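Local coordinates for extracellular solute-binding protein family 1 (Pseudothermotoga lettingae, PDB 5CI5) that binds alpha-D-tagatose in this crystal and probably delivers sugars to an ABC transporter for uptake, at residues A[173-178]-A[235-240]; A[191-196]-A[378-383]; A[197-202]-A[226-231]; A[241-246]-A[389-394]. All blocks are in the same frame, centred on the assembly; numbering follows the deposited sequence.

Contact 1 of 4, residues A[173-178]-A[235-240]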
loop_
_atom_site.group_PDB
_atom_site.type_symbol
_atom_site.label_atom_id
_atom_site.label_comp_id
_atom_site.label_asym_id
_atom_site.label_seq_id
_atom_site.Cartn_x
_atom_site.Cartn_y
_atom_site.Cartn_z
ATOM N N THR A 173 -13.746 -20.985 7.192
ATOM C CA THR A 173 -12.582 -21.810 6.940
ATOM C C THR A 173 -12.937 -23.301 6.824
ATOM O O THR A 173 -13.685 -23.837 7.621
ATOM C CB THR A 173 -11.528 -21.624 8.028
ATOM O OG1 THR A 173 -11.050 -20.261 7.988
ATOM C CG2 THR A 173 -10.344 -22.568 7.795
ATOM N N ASP A 174 -12.353 -23.954 5.830
ATOM C CA ASP A 174 -12.475 -25.398 5.652
ATOM C C ASP A 174 -11.172 -25.845 5.024
ATOM O O ASP A 174 -11.066 -25.992 3.793
ATOM C CB ASP A 174 -13.689 -25.740 4.785
ATOM C CG ASP A 174 -13.876 -27.240 4.583
ATOM O OD1 ASP A 174 -13.187 -28.037 5.242
ATOM O OD2 ASP A 174 -14.710 -27.599 3.733
ATOM N N THR A 175 -10.151 -25.996 5.867
ATOM C CA THR A 175 -8.786 -26.138 5.389
ATOM C C THR A 175 -8.647 -27.440 4.613
ATOM O O THR A 175 -7.806 -27.530 3.715
ATOM C CB THR A 175 -7.727 -26.120 6.525
ATOM O OG1 THR A 175 -7.934 -27.236 7.394
ATOM C CG2 THR A 175 -7.766 -24.792 7.306
ATOM N N LYS A 176 -9.465 -28.435 4.950
ATOM C CA LYS A 176 -9.454 -29.706 4.213
ATOM C C LYS A 176 -9.753 -29.512 2.723
ATOM O O LYS A 176 -9.313 -30.310 1.900
ATOM C CB LYS A 176 -10.462 -30.701 4.799
ATOM C CG LYS A 176 -10.139 -31.211 6.205
ATOM C CD LYS A 176 -8.715 -31.739 6.341
ATOM C CE LYS A 176 -8.472 -32.327 7.738
ATOM N NZ LYS A 176 -8.514 -31.278 8.809
ATOM N N ASN A 177 -10.501 -28.462 2.373
ATOM C CA ASN A 177 -10.781 -28.145 0.967
ATOM C C ASN A 177 -10.068 -26.888 0.504
ATOM O O ASN A 177 -10.412 -26.304 -0.534
ATOM C CB ASN A 177 -12.289 -28.018 0.766
ATOM C CG ASN A 177 -12.987 -29.375 0.840
ATOM O OD1 ASN A 177 -12.504 -30.355 0.281
ATOM N ND2 ASN A 177 -14.088 -29.445 1.571
ATOM N N ARG A 178 -9.063 -26.475 1.281
ATOM C CA ARG A 178 -8.179 -25.371 0.910
ATOM C C ARG A 178 -8.983 -24.081 0.813
ATOM O O ARG A 178 -8.704 -23.217 -0.032
ATOM C CB ARG A 178 -7.433 -25.659 -0.391
ATOM C CG ARG A 178 -6.580 -26.933 -0.362
ATOM C CD ARG A 178 -5.896 -27.186 -1.717
ATOM N NE ARG A 178 -6.893 -27.141 -2.775
ATOM C CZ ARG A 178 -6.974 -26.221 -3.722
ATOM N NH1 ARG A 178 -6.068 -25.256 -3.826
ATOM N NH2 ARG A 178 -7.990 -26.260 -4.565
ATOM N N LYS A 235 -2.976 -20.477 15.677
ATOM C CA LYS A 235 -3.889 -21.173 16.587
ATOM C C LYS A 235 -5.229 -21.437 15.917
ATOM O O LYS A 235 -5.732 -22.583 15.871
ATOM C CB LYS A 235 -4.129 -20.348 17.871
ATOM C CG LYS A 235 -2.934 -20.180 18.775
ATOM C CD LYS A 235 -3.408 -19.628 20.132
ATOM C CE LYS A 235 -2.264 -19.507 21.121
ATOM N NZ LYS A 235 -1.106 -18.760 20.565
ATOM N N TYR A 236 -5.818 -20.367 15.416
ATOM C CA TYR A 236 -7.153 -20.430 14.837
ATOM C C TYR A 236 -7.106 -21.050 13.452
ATOM O O TYR A 236 -8.103 -21.576 12.976
ATOM C CB TYR A 236 -7.782 -19.026 14.786
ATOM C CG TYR A 236 -7.933 -18.373 16.146
ATOM C CD1 TYR A 236 -8.736 -18.943 17.136
ATOM C CD2 TYR A 236 -7.291 -17.172 16.432
ATOM C CE1 TYR A 236 -8.886 -18.341 18.367
ATOM C CE2 TYR A 236 -7.431 -16.558 17.668
ATOM C CZ TYR A 236 -8.228 -17.143 18.636
ATOM O OH TYR A 236 -8.348 -16.525 19.871
ATOM N N ASN A 237 -5.944 -20.974 12.805
ATOM C CA ASN A 237 -5.739 -21.606 11.496
ATOM C C ASN A 237 -6.802 -21.214 10.479
ATOM O O ASN A 237 -7.438 -22.091 9.887
ATOM C CB ASN A 237 -5.717 -23.128 11.649
ATOM C CG ASN A 237 -5.214 -23.829 10.414
ATOM O OD1 ASN A 237 -4.409 -23.288 9.650
ATOM N ND2 ASN A 237 -5.694 -25.042 10.207
ATOM N N VAL A 238 -6.991 -19.909 10.258
ATOM C CA VAL A 238 -7.959 -19.435 9.267
ATOM C C VAL A 238 -7.314 -18.851 8.003
ATOM O O VAL A 238 -8.006 -18.377 7.103
ATOM C CB VAL A 238 -8.911 -18.383 9.867
ATOM C CG1 VAL A 238 -9.778 -19.035 10.938
ATOM C CG2 VAL A 238 -8.156 -17.181 10.406
ATOM N N SER A 239 -5.995 -18.934 7.947
ATOM C CA SER A 239 -5.181 -18.386 6.866
ATOM C C SER A 239 -4.396 -19.462 6.128
ATOM O O SER A 239 -3.949 -20.455 6.727
ATOM C CB SER A 239 -4.186 -17.376 7.450
ATOM O OG SER A 239 -3.437 -16.718 6.437
ATOM N N PRO A 240 -4.173 -19.252 4.833
ATOM C CA PRO A 240 -3.102 -20.014 4.188
ATOM C C PRO A 240 -1.773 -19.708 4.887
ATOM O O PRO A 240 -1.668 -18.746 5.657
ATOM C CB PRO A 240 -3.116 -19.495 2.746
ATOM C CG PRO A 240 -4.460 -18.896 2.571
ATOM C CD PRO A 240 -4.792 -18.306 3.905
#
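The hydroxyl of Thr173 is held by two backbone groups: OG1 is hydrogen-bonded to the carbonyl oxygen of Ala169, one turn back in helix 162-172, and to the N of Gly181. The same atom also rests against hydrocarbon, with Val238 CB 3.4 Å from Thr173 OG1. The side chains of Thr173 and Val238 cross at about a right angle. The torsion of Thr173 (chi1 -64°) divides the work between its branches: OG1 stays beside the backbone N, while CG2, anti to that N, lies 3.6 Å from the carbonyl O of Asn237. Next along, Thr175 sets its methyl against the amide of Asn237, CG2 to ND2 3.6 Å. Asn237 has its CG anti to the backbone N (chi1 -167°), which swings the amide over to that methyl. Within 173-178, Asn177 ND2 donates to Asp174 OD2 at 2.9 Å, reaching it from above the carboxylate plane and bracing the turn. Val238 is backed by Leu170 of helix 162-172 and Leu232 of helix 220-234. Thr173 and Asn237, the latter with positive phi, are each the first residue to leave its helix, making this a packing of two helix-exit loops at the periphery of the solute-binding fold.

Contact 2 of 4, residues A[191-196]-A[378-383]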
loop_
_atom_site.group_PDB
_atom_site.type_symbol
_atom_site.label_atom_id
_atom_site.label_comp_id
_atom_site.label_asym_id
_atom_site.label_seq_id
_atom_site.Cartn_x
_atom_site.Cartn_y
_atom_site.Cartn_z
ATOM N N HIS A 191 3.914 -5.835 3.189
ATOM C CA HIS A 191 2.540 -6.231 3.522
ATOM C C HIS A 191 2.448 -6.672 4.990
ATOM O O HIS A 191 1.443 -6.454 5.673
ATOM C CB HIS A 191 2.015 -7.398 2.664
ATOM C CG HIS A 191 2.288 -7.299 1.196
ATOM N ND1 HIS A 191 3.489 -7.681 0.638
ATOM C CD2 HIS A 191 1.485 -6.957 0.159
ATOM C CE1 HIS A 191 3.424 -7.546 -0.676
ATOM N NE2 HIS A 191 2.218 -7.100 -0.992
ATOM N N THR A 192 3.474 -7.357 5.467
ATOM C CA THR A 192 3.473 -7.877 6.825
ATOM C C THR A 192 3.547 -6.755 7.876
ATOM O O THR A 192 2.827 -6.761 8.878
ATOM C CB THR A 192 4.622 -8.873 6.972
ATOM O OG1 THR A 192 4.380 -9.941 6.049
ATOM C CG2 THR A 192 4.736 -9.414 8.425
ATOM N N THR A 193 4.349 -5.738 7.606
ATOM C CA THR A 193 4.363 -4.559 8.449
ATOM C C THR A 193 3.027 -3.862 8.435
ATOM O O THR A 193 2.534 -3.436 9.472
ATOM C CB THR A 193 5.437 -3.579 8.005
ATOM O OG1 THR A 193 6.680 -4.258 8.134
ATOM C CG2 THR A 193 5.458 -2.288 8.873
ATOM N N LEU A 194 2.457 -3.712 7.249
ATOM C CA LEU A 194 1.173 -3.045 7.135
ATOM C C LEU A 194 0.094 -3.812 7.864
ATOM O O LEU A 194 -0.766 -3.206 8.518
ATOM C CB LEU A 194 0.808 -2.847 5.654
ATOM C CG LEU A 194 1.656 -1.819 4.903
ATOM C CD1 LEU A 194 1.542 -2.037 3.414
ATOM C CD2 LEU A 194 1.250 -0.412 5.282
ATOM N N GLY A 195 0.128 -5.138 7.772
ATOM C CA GLY A 195 -0.823 -5.978 8.497
ATOM C C GLY A 195 -0.696 -5.762 9.997
ATOM O O GLY A 195 -1.676 -5.519 10.701
ATOM N N TYR A 196 0.524 -5.850 10.510
ATOM C CA TYR A 196 0.712 -5.616 11.918
ATOM C C TYR A 196 0.239 -4.209 12.335
ATOM O O TYR A 196 -0.441 -4.050 13.357
ATOM C CB TYR A 196 2.179 -5.826 12.319
ATOM C CG TYR A 196 2.366 -5.495 13.777
ATOM C CD1 TYR A 196 1.776 -6.294 14.769
ATOM C CD2 TYR A 196 3.066 -4.385 14.161
ATOM C CE1 TYR A 196 1.894 -5.969 16.105
ATOM C CE2 TYR A 196 3.200 -4.061 15.497
ATOM C CZ TYR A 196 2.617 -4.861 16.449
ATOM O OH TYR A 196 2.747 -4.517 17.789
ATOM N N GLN A 378 14.217 0.474 7.394
ATOM C CA GLN A 378 14.864 -0.370 8.394
ATOM C C GLN A 378 13.917 -0.784 9.521
ATOM O O GLN A 378 14.004 -1.903 10.038
ATOM C CB GLN A 378 16.060 0.362 9.001
ATOM C CG GLN A 378 17.224 0.515 8.082
ATOM C CD GLN A 378 18.244 1.467 8.687
ATOM O OE1 GLN A 378 18.251 2.658 8.381
ATOM N NE2 GLN A 378 19.057 0.954 9.597
ATOM N N ILE A 379 13.051 0.139 9.937
ATOM C CA ILE A 379 12.048 -0.132 10.970
ATOM C C ILE A 379 11.064 -1.214 10.484
ATOM O O ILE A 379 10.763 -2.163 11.207
ATOM C CB ILE A 379 11.309 1.180 11.350
ATOM C CG1 ILE A 379 12.279 2.116 12.083
ATOM C CG2 ILE A 379 10.048 0.888 12.193
ATOM C CD1 ILE A 379 11.743 3.509 12.308
ATOM N N SER A 380 10.596 -1.089 9.253
ATOM C CA SER A 380 9.669 -2.058 8.669
ATOM C C SER A 380 10.307 -3.453 8.643
ATOM O O SER A 380 9.678 -4.455 8.975
ATOM C CB SER A 380 9.250 -1.627 7.270
ATOM O OG SER A 380 8.415 -2.622 6.740
ATOM N N GLU A 381 11.591 -3.508 8.311
ATOM C CA GLU A 381 12.309 -4.776 8.362
ATOM C C GLU A 381 12.225 -5.434 9.753
ATOM O O GLU A 381 12.079 -6.644 9.852
ATOM C CB GLU A 381 13.777 -4.572 7.965
ATOM C CG GLU A 381 14.706 -5.736 8.306
ATOM C CD GLU A 381 14.315 -7.028 7.622
ATOM O OE1 GLU A 381 13.542 -6.961 6.647
ATOM O OE2 GLU A 381 14.788 -8.113 8.056
ATOM N N GLN A 382 12.293 -4.638 10.817
ATOM C CA GLN A 382 12.174 -5.179 12.173
ATOM C C GLN A 382 10.782 -5.743 12.476
ATOM O O GLN A 382 10.648 -6.759 13.170
ATOM C CB GLN A 382 12.530 -4.115 13.204
ATOM C CG GLN A 382 13.980 -3.688 13.121
ATOM C CD GLN A 382 14.905 -4.852 13.431
ATOM O OE1 GLN A 382 14.637 -5.644 14.342
ATOM N NE2 GLN A 382 15.939 -5.000 12.646
ATOM N N ILE A 383 9.755 -5.087 11.942
ATOM C CA ILE A 383 8.382 -5.511 12.160
ATOM C C ILE A 383 8.152 -6.834 11.399
ATOM O O ILE A 383 7.562 -7.788 11.926
ATOM C CB ILE A 383 7.373 -4.427 11.707
ATOM C CG1 ILE A 383 7.583 -3.125 12.501
ATOM C CG2 ILE A 383 5.953 -4.942 11.843
ATOM C CD1 ILE A 383 7.380 -3.272 14.000
#
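Thr193 and Ser380 meet hydroxyl to hydroxyl, OG1 of Thr193 donating to OG of Ser380 over 2.8 Å. Ser380 OG is also hydrogen-bonded to Glu190 OE1 and Gln384 OE1, and Glu190 belongs to the tagatose pocket, so the serine links this helix crossing to the second shell of the sugar site. Beside the polar pair, Ile383 lies across Thr193 at about a right angle, its CB 3.6 Å from Thr193 OG1. With CG1 of Ile383 beside the backbone N (chi1 -61°), CG2 falls anti to that N and continues to the ring of Tyr196, approaching it obliquely with CG2 3.7 Å from CD2. Tyr196 itself runs across the isoleucine, and its OH is hydrogen-bonded to the carbonyl oxygen of Gly222. The two helix segments cross at 75° with their axes 8.7 Å apart at the closest point. Helix 190-202 thus sits against helix 376-391 through Thr193 and Tyr196, sends Leu194 to the bound sugar, and through Tyr196 also touches helices 220-234 and 397-413.

Contact 3 of 4, residues A[197-202]-A[226-231]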
loop_
_atom_site.group_PDB
_atom_site.type_symbol
_atom_site.label_atom_id
_atom_site.label_comp_id
_atom_site.label_asym_id
_atom_site.label_seq_id
_atom_site.Cartn_x
_atom_site.Cartn_y
_atom_site.Cartn_z
HETATM N N MSE A 197 0.583 -3.188 11.549
HETATM C CA MSE A 197 0.145 -1.823 11.833
HETATM C C MSE A 197 -1.367 -1.709 11.876
HETATM O O MSE A 197 -1.896 -1.027 12.756
HETATM C CB MSE A 197 0.699 -0.832 10.803
HETATM C CG MSE A 197 2.163 -0.550 10.981
HETATM SE SE MSE A 197 2.841 0.707 9.635
HETATM C CE MSE A 197 1.847 2.305 10.225
HETATM N N MSE A 198 -2.063 -2.344 10.933
HETATM C CA MSE A 198 -3.535 -2.339 10.958
HETATM C C MSE A 198 -4.058 -2.846 12.301
HETATM O O MSE A 198 -4.948 -2.227 12.885
HETATM C CB MSE A 198 -4.109 -3.173 9.798
HETATM C CG MSE A 198 -3.906 -2.538 8.462
HETATM SE SE MSE A 198 -5.141 -1.049 8.208
HETATM C CE MSE A 198 -6.761 -2.084 7.929
ATOM N N PHE A 199 -3.491 -3.947 12.802
ATOM C CA PHE A 199 -3.942 -4.502 14.077
ATOM C C PHE A 199 -3.463 -3.670 15.290
ATOM O O PHE A 199 -4.200 -3.510 16.266
ATOM C CB PHE A 199 -3.477 -5.955 14.191
ATOM C CG PHE A 199 -4.325 -6.927 13.385
ATOM C CD1 PHE A 199 -4.434 -6.822 12.010
ATOM C CD2 PHE A 199 -5.029 -7.933 14.021
ATOM C CE1 PHE A 199 -5.219 -7.728 11.295
ATOM C CE2 PHE A 199 -5.817 -8.815 13.322
ATOM C CZ PHE A 199 -5.923 -8.704 11.949
ATOM N N LEU A 200 -2.244 -3.149 15.224
ATOM C CA LEU A 200 -1.682 -2.290 16.275
ATOM C C LEU A 200 -2.556 -1.066 16.515
ATOM O O LEU A 200 -2.925 -0.769 17.648
ATOM C CB LEU A 200 -0.278 -1.852 15.863
ATOM C CG LEU A 200 0.458 -0.832 16.727
ATOM C CD1 LEU A 200 0.777 -1.361 18.115
ATOM C CD2 LEU A 200 1.736 -0.373 15.995
ATOM N N TYR A 201 -2.883 -0.356 15.437
ATOM C CA TYR A 201 -3.705 0.835 15.540
ATOM C C TYR A 201 -5.145 0.454 15.895
ATOM O O TYR A 201 -5.796 1.195 16.648
ATOM C CB TYR A 201 -3.598 1.679 14.247
ATOM C CG TYR A 201 -2.306 2.492 14.221
ATOM C CD1 TYR A 201 -1.112 1.950 13.742
ATOM C CD2 TYR A 201 -2.263 3.790 14.726
ATOM C CE1 TYR A 201 0.061 2.668 13.756
ATOM C CE2 TYR A 201 -1.066 4.521 14.743
ATOM C CZ TYR A 201 0.090 3.950 14.263
ATOM O OH TYR A 201 1.306 4.633 14.271
ATOM N N ALA A 202 -5.616 -0.700 15.433
ATOM C CA ALA A 202 -6.958 -1.152 15.818
ATOM C C ALA A 202 -7.037 -1.479 17.317
ATOM O O ALA A 202 -8.106 -1.408 17.899
ATOM C CB ALA A 202 -7.381 -2.358 14.982
ATOM N N LEU A 226 -0.099 -8.139 18.165
ATOM C CA LEU A 226 0.808 -9.168 17.672
ATOM C C LEU A 226 0.246 -10.581 17.893
ATOM O O LEU A 226 0.306 -11.427 17.004
ATOM C CB LEU A 226 2.188 -9.039 18.335
ATOM C CG LEU A 226 3.218 -10.077 17.903
ATOM C CD1 LEU A 226 3.424 -10.125 16.383
ATOM C CD2 LEU A 226 4.558 -9.843 18.609
ATOM N N LYS A 227 -0.290 -10.820 19.078
ATOM C CA LYS A 227 -0.856 -12.133 19.400
ATOM C C LYS A 227 -2.078 -12.451 18.531
ATOM O O LYS A 227 -2.171 -13.549 17.991
ATOM C CB LYS A 227 -1.226 -12.203 20.883
ATOM C CG LYS A 227 -0.017 -12.316 21.755
ATOM C CD LYS A 227 -0.349 -12.607 23.218
ATOM C CE LYS A 227 0.951 -12.829 23.980
ATOM N NZ LYS A 227 0.725 -13.315 25.364
ATOM N N PHE A 228 -2.965 -11.492 18.296
ATOM C CA PHE A 228 -4.162 -11.795 17.521
ATOM C C PHE A 228 -3.829 -11.983 16.054
ATOM O O PHE A 228 -4.287 -12.935 15.446
ATOM C CB PHE A 228 -5.222 -10.705 17.689
ATOM C CG PHE A 228 -6.540 -11.029 17.037
ATOM C CD1 PHE A 228 -7.115 -12.288 17.166
ATOM C CD2 PHE A 228 -7.195 -10.084 16.282
ATOM C CE1 PHE A 228 -8.349 -12.572 16.571
ATOM C CE2 PHE A 228 -8.429 -10.362 15.697
ATOM C CZ PHE A 228 -8.997 -11.608 15.830
ATOM N N TYR A 229 -2.987 -11.110 15.504
ATOM C CA TYR A 229 -2.590 -11.206 14.104
ATOM C C TYR A 229 -1.955 -12.548 13.824
ATOM O O TYR A 229 -2.315 -13.233 12.881
ATOM C CB TYR A 229 -1.634 -10.069 13.772
ATOM C CG TYR A 229 -1.253 -9.923 12.312
ATOM C CD1 TYR A 229 -2.176 -9.517 11.368
ATOM C CD2 TYR A 229 0.045 -10.155 11.894
ATOM C CE1 TYR A 229 -1.823 -9.370 10.035
ATOM C CE2 TYR A 229 0.412 -10.000 10.559
ATOM C CZ TYR A 229 -0.521 -9.589 9.636
ATOM O OH TYR A 229 -0.207 -9.453 8.291
ATOM N N THR A 230 -1.007 -12.944 14.666
ATOM C CA THR A 230 -0.351 -14.234 14.441
ATOM C C THR A 230 -1.225 -15.434 14.870
ATOM O O THR A 230 -1.149 -16.480 14.221
ATOM C CB THR A 230 1.003 -14.318 15.153
ATOM O OG1 THR A 230 0.865 -14.099 16.569
ATOM C CG2 THR A 230 1.974 -13.293 14.554
ATOM N N ASP A 231 -2.056 -15.279 15.905
ATOM C CA ASP A 231 -2.976 -16.359 16.303
ATOM C C ASP A 231 -3.941 -16.751 15.177
ATOM O O ASP A 231 -4.319 -17.911 15.061
ATOM C CB ASP A 231 -3.803 -15.963 17.523
ATOM C CG ASP A 231 -3.056 -16.145 18.841
ATOM O OD1 ASP A 231 -1.977 -16.758 18.854
ATOM O OD2 ASP A 231 -3.596 -15.682 19.875
#
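Phe199 meets two aromatic side chains of the facing helix, one over a face of its ring and one at an edge. Tyr229 comes over the face, edge first: its CD1 lies 3.5 Å from Phe199 CE1, offset toward the rim, in a T-shaped pair with the planes at 65° and the centroids 5.0 Å apart. Tyr229 CB joins in as a CH-pi contact, 4.3 Å from the centroid of the Phe199 ring. Phe228 instead comes to the edge of Phe199, near its plane, with CD2 3.5 Å from Phe199 CE2 and the two planes inclined at 50°. Both residues of helix 220-234 hold CG anti to the backbone N, and being successive on the helix, one reaches the edge and the other the face. With an alanine here in place of Phe199, the Tyr229 edge would probably lose the face it packs on, and a gap would open beside Phe228. One shell out, Trp162 meets the rings of both Phe199 and Phe228, and His288 meets that of Phe199. Tyr229 is fixed at its far end, where OH is hydrogen-bonded to the carbonyl oxygen of Ser185. The cluster joins helices 190-202 and 220-234; Val387 of helix 376-391 also packs on Tyr229, while Leu226 reaches Pro397 and Ile401 of helix 397-413.

Contact 4 of 4, residues A[241-246]-A[389-394]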
loop_
_atom_site.group_PDB
_atom_site.type_symbol
_atom_site.label_atom_id
_atom_site.label_comp_id
_atom_site.label_asym_id
_atom_site.label_seq_id
_atom_site.Cartn_x
_atom_site.Cartn_y
_atom_site.Cartn_z
ATOM N N ASN A 241 -0.749 -20.496 4.588
ATOM C CA ASN A 241 0.540 -20.368 5.247
ATOM C C ASN A 241 1.099 -18.949 5.207
ATOM O O ASN A 241 1.570 -18.485 4.173
ATOM C CB ASN A 241 1.541 -21.327 4.594
ATOM C CG ASN A 241 2.825 -21.457 5.388
ATOM O OD1 ASN A 241 3.162 -20.598 6.210
ATOM N ND2 ASN A 241 3.557 -22.533 5.137
ATOM N N ALA A 242 1.020 -18.263 6.343
ATOM C CA ALA A 242 1.311 -16.840 6.397
ATOM C C ALA A 242 2.777 -16.532 6.107
ATOM O O ALA A 242 3.112 -15.451 5.639
ATOM C CB ALA A 242 0.920 -16.271 7.757
ATOM N N ILE A 243 3.663 -17.481 6.393
ATOM C CA ILE A 243 5.079 -17.273 6.118
ATOM C C ILE A 243 5.326 -17.159 4.609
ATOM O O ILE A 243 6.272 -16.474 4.195
ATOM C CB ILE A 243 5.935 -18.419 6.738
ATOM C CG1 ILE A 243 6.081 -18.205 8.240
ATOM C CG2 ILE A 243 7.317 -18.512 6.076
ATOM C CD1 ILE A 243 6.868 -16.945 8.622
ATOM N N GLN A 244 4.481 -17.801 3.799
ATOM C CA GLN A 244 4.654 -17.849 2.349
ATOM C C GLN A 244 3.852 -16.828 1.561
ATOM O O GLN A 244 4.184 -16.547 0.406
ATOM C CB GLN A 244 4.250 -19.217 1.791
ATOM C CG GLN A 244 5.027 -20.390 2.292
ATOM C CD GLN A 244 4.476 -21.679 1.707
ATOM O OE1 GLN A 244 3.358 -22.079 2.015
ATOM N NE2 GLN A 244 5.242 -22.312 0.832
ATOM N N TYR A 245 2.771 -16.328 2.149
ATOM C CA TYR A 245 1.781 -15.551 1.391
ATOM C C TYR A 245 1.468 -14.208 2.005
ATOM O O TYR A 245 1.555 -14.024 3.219
ATOM C CB TYR A 245 0.476 -16.349 1.256
ATOM C CG TYR A 245 0.665 -17.681 0.545
ATOM C CD1 TYR A 245 1.122 -17.727 -0.762
ATOM C CD2 TYR A 245 0.366 -18.862 1.180
ATOM C CE1 TYR A 245 1.285 -18.929 -1.420
ATOM C CE2 TYR A 245 0.523 -20.070 0.544
ATOM C CZ TYR A 245 0.995 -20.103 -0.764
ATOM O OH TYR A 245 1.158 -21.310 -1.445
ATOM N N HIS A 246 1.036 -13.284 1.154
ATOM C CA HIS A 246 0.629 -11.960 1.598
ATOM C C HIS A 246 -0.603 -11.493 0.819
ATOM O O HIS A 246 -1.125 -12.217 -0.046
ATOM C CB HIS A 246 1.790 -10.944 1.468
ATOM C CG HIS A 246 2.387 -10.869 0.099
ATOM N ND1 HIS A 246 1.656 -10.536 -1.016
ATOM C CD2 HIS A 246 3.669 -11.026 -0.315
ATOM C CE1 HIS A 246 2.457 -10.516 -2.070
ATOM N NE2 HIS A 246 3.679 -10.821 -1.675
ATOM N N ARG A 389 9.135 -14.438 13.140
ATOM C CA ARG A 389 9.769 -15.261 14.165
ATOM C C ARG A 389 8.692 -15.858 15.062
ATOM O O ARG A 389 8.834 -16.968 15.556
ATOM C CB ARG A 389 10.791 -14.441 14.960
ATOM C CG ARG A 389 12.046 -14.073 14.145
ATOM C CD ARG A 389 13.269 -14.887 14.547
ATOM N NE ARG A 389 14.157 -14.147 15.428
ATOM C CZ ARG A 389 15.057 -14.714 16.224
ATOM N NH1 ARG A 389 15.192 -16.037 16.258
ATOM N NH2 ARG A 389 15.821 -13.957 16.988
ATOM N N VAL A 390 7.601 -15.131 15.260
ATOM C CA VAL A 390 6.475 -15.683 15.998
ATOM C C VAL A 390 5.803 -16.791 15.182
ATOM O O VAL A 390 5.534 -17.884 15.707
ATOM C CB VAL A 390 5.455 -14.585 16.372
ATOM C CG1 VAL A 390 4.192 -15.212 16.953
ATOM C CG2 VAL A 390 6.089 -13.626 17.332
ATOM N N LEU A 391 5.547 -16.533 13.900
ATOM C CA LEU A 391 4.875 -17.508 13.049
ATOM C C LEU A 391 5.688 -18.804 12.959
ATOM O O LEU A 391 5.119 -19.885 12.905
ATOM C CB LEU A 391 4.659 -16.937 11.643
ATOM C CG LEU A 391 3.650 -15.799 11.557
ATOM C CD1 LEU A 391 3.638 -15.215 10.146
ATOM C CD2 LEU A 391 2.265 -16.282 11.926
ATOM N N LEU A 392 7.008 -18.666 12.964
ATOM C CA LEU A 392 7.917 -19.802 12.833
ATOM C C LEU A 392 8.116 -20.531 14.147
ATOM O O LEU A 392 8.715 -21.618 14.170
ATOM C CB LEU A 392 9.273 -19.340 12.308
ATOM C CG LEU A 392 9.359 -18.835 10.864
ATOM C CD1 LEU A 392 10.634 -18.039 10.642
ATOM C CD2 LEU A 392 9.280 -20.017 9.914
ATOM N N GLY A 393 7.626 -19.943 15.235
ATOM C CA GLY A 393 7.729 -20.556 16.552
ATOM C C GLY A 393 9.113 -20.403 17.162
ATOM O O GLY A 393 9.470 -21.112 18.121
ATOM N N GLU A 394 9.896 -19.471 16.616
ATOM C CA GLU A 394 11.255 -19.231 17.100
ATOM C C GLU A 394 11.240 -18.376 18.352
ATOM O O GLU A 394 12.086 -18.538 19.225
ATOM C CB GLU A 394 12.115 -18.589 16.001
ATOM C CG GLU A 394 12.309 -19.534 14.814
ATOM C CD GLU A 394 12.971 -18.896 13.620
ATOM O OE1 GLU A 394 13.150 -17.655 13.607
ATOM O OE2 GLU A 394 13.307 -19.654 12.678
#
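Ile243 packs on Leu391 and Leu392, and the flat groups of the two segments lie away from this contact, each with partners of its own. On one face of the Tyr245 ring lies Gln244 CB, over the centre, and at the ring's edge, in plane, is the backbone N of Asn241. The guanidinium of Arg389 takes Glu394 OE1 at its edge, in plane, as a long salt bridge of 3.7 Å from NH1. His246 stacks its ring on that of His191. The contact itself is all hydrocarbon. Ile243 CD1 touches both leucines, 3.7 Å from Leu391 CB and 3.8 Å from Leu392 CG; the isoleucine slides past Leu391 in the opposite direction and crosses Leu392 at about a right angle. CG1 of Ile243 is anti to the carbonyl carbon (chi1 -77°), and from there it leads CD1 to them. Ala242 adds its methyl, with CB 3.8 Å from Leu391 CD1. A serine in place of Ile243 would probably open a gap beside both leucines and set a polar group against their hydrocarbon. Behind this patch, Ala233 of helix 220-234 touches both Ala242 and Leu391. Each segment carries a local motif: Asn241 OD1 accepts from Ile243 N at 3.2 Å, an Asx turn, and at Gly393, with positive phi, helix 376-391 closes in a Schellman motif.

In the fold
Contacts 2 and 3 are the buried pair and share helix 190-202, which turns a hydroxyl toward helix 376-391 in one and an aromatic ring toward helix 220-234 in the other; Tyr196 packs on Leu226 where they meet. Contacts 1 and 4 are partly buried and lie farther out, both drawing on the loop that follows helix 220-234, with Pro240 against Tyr245 between them. Contact 4 also returns to helix 376-391, near its end, so contacts 2 and 4 hold different parts of one helix. Chemistry follows place: a hydroxyl pair beside aliphatic-aromatic packing in contact 2, aromatic in contact 3, aliphatic in contact 4, and mixed methyl-to-polar in contact 1.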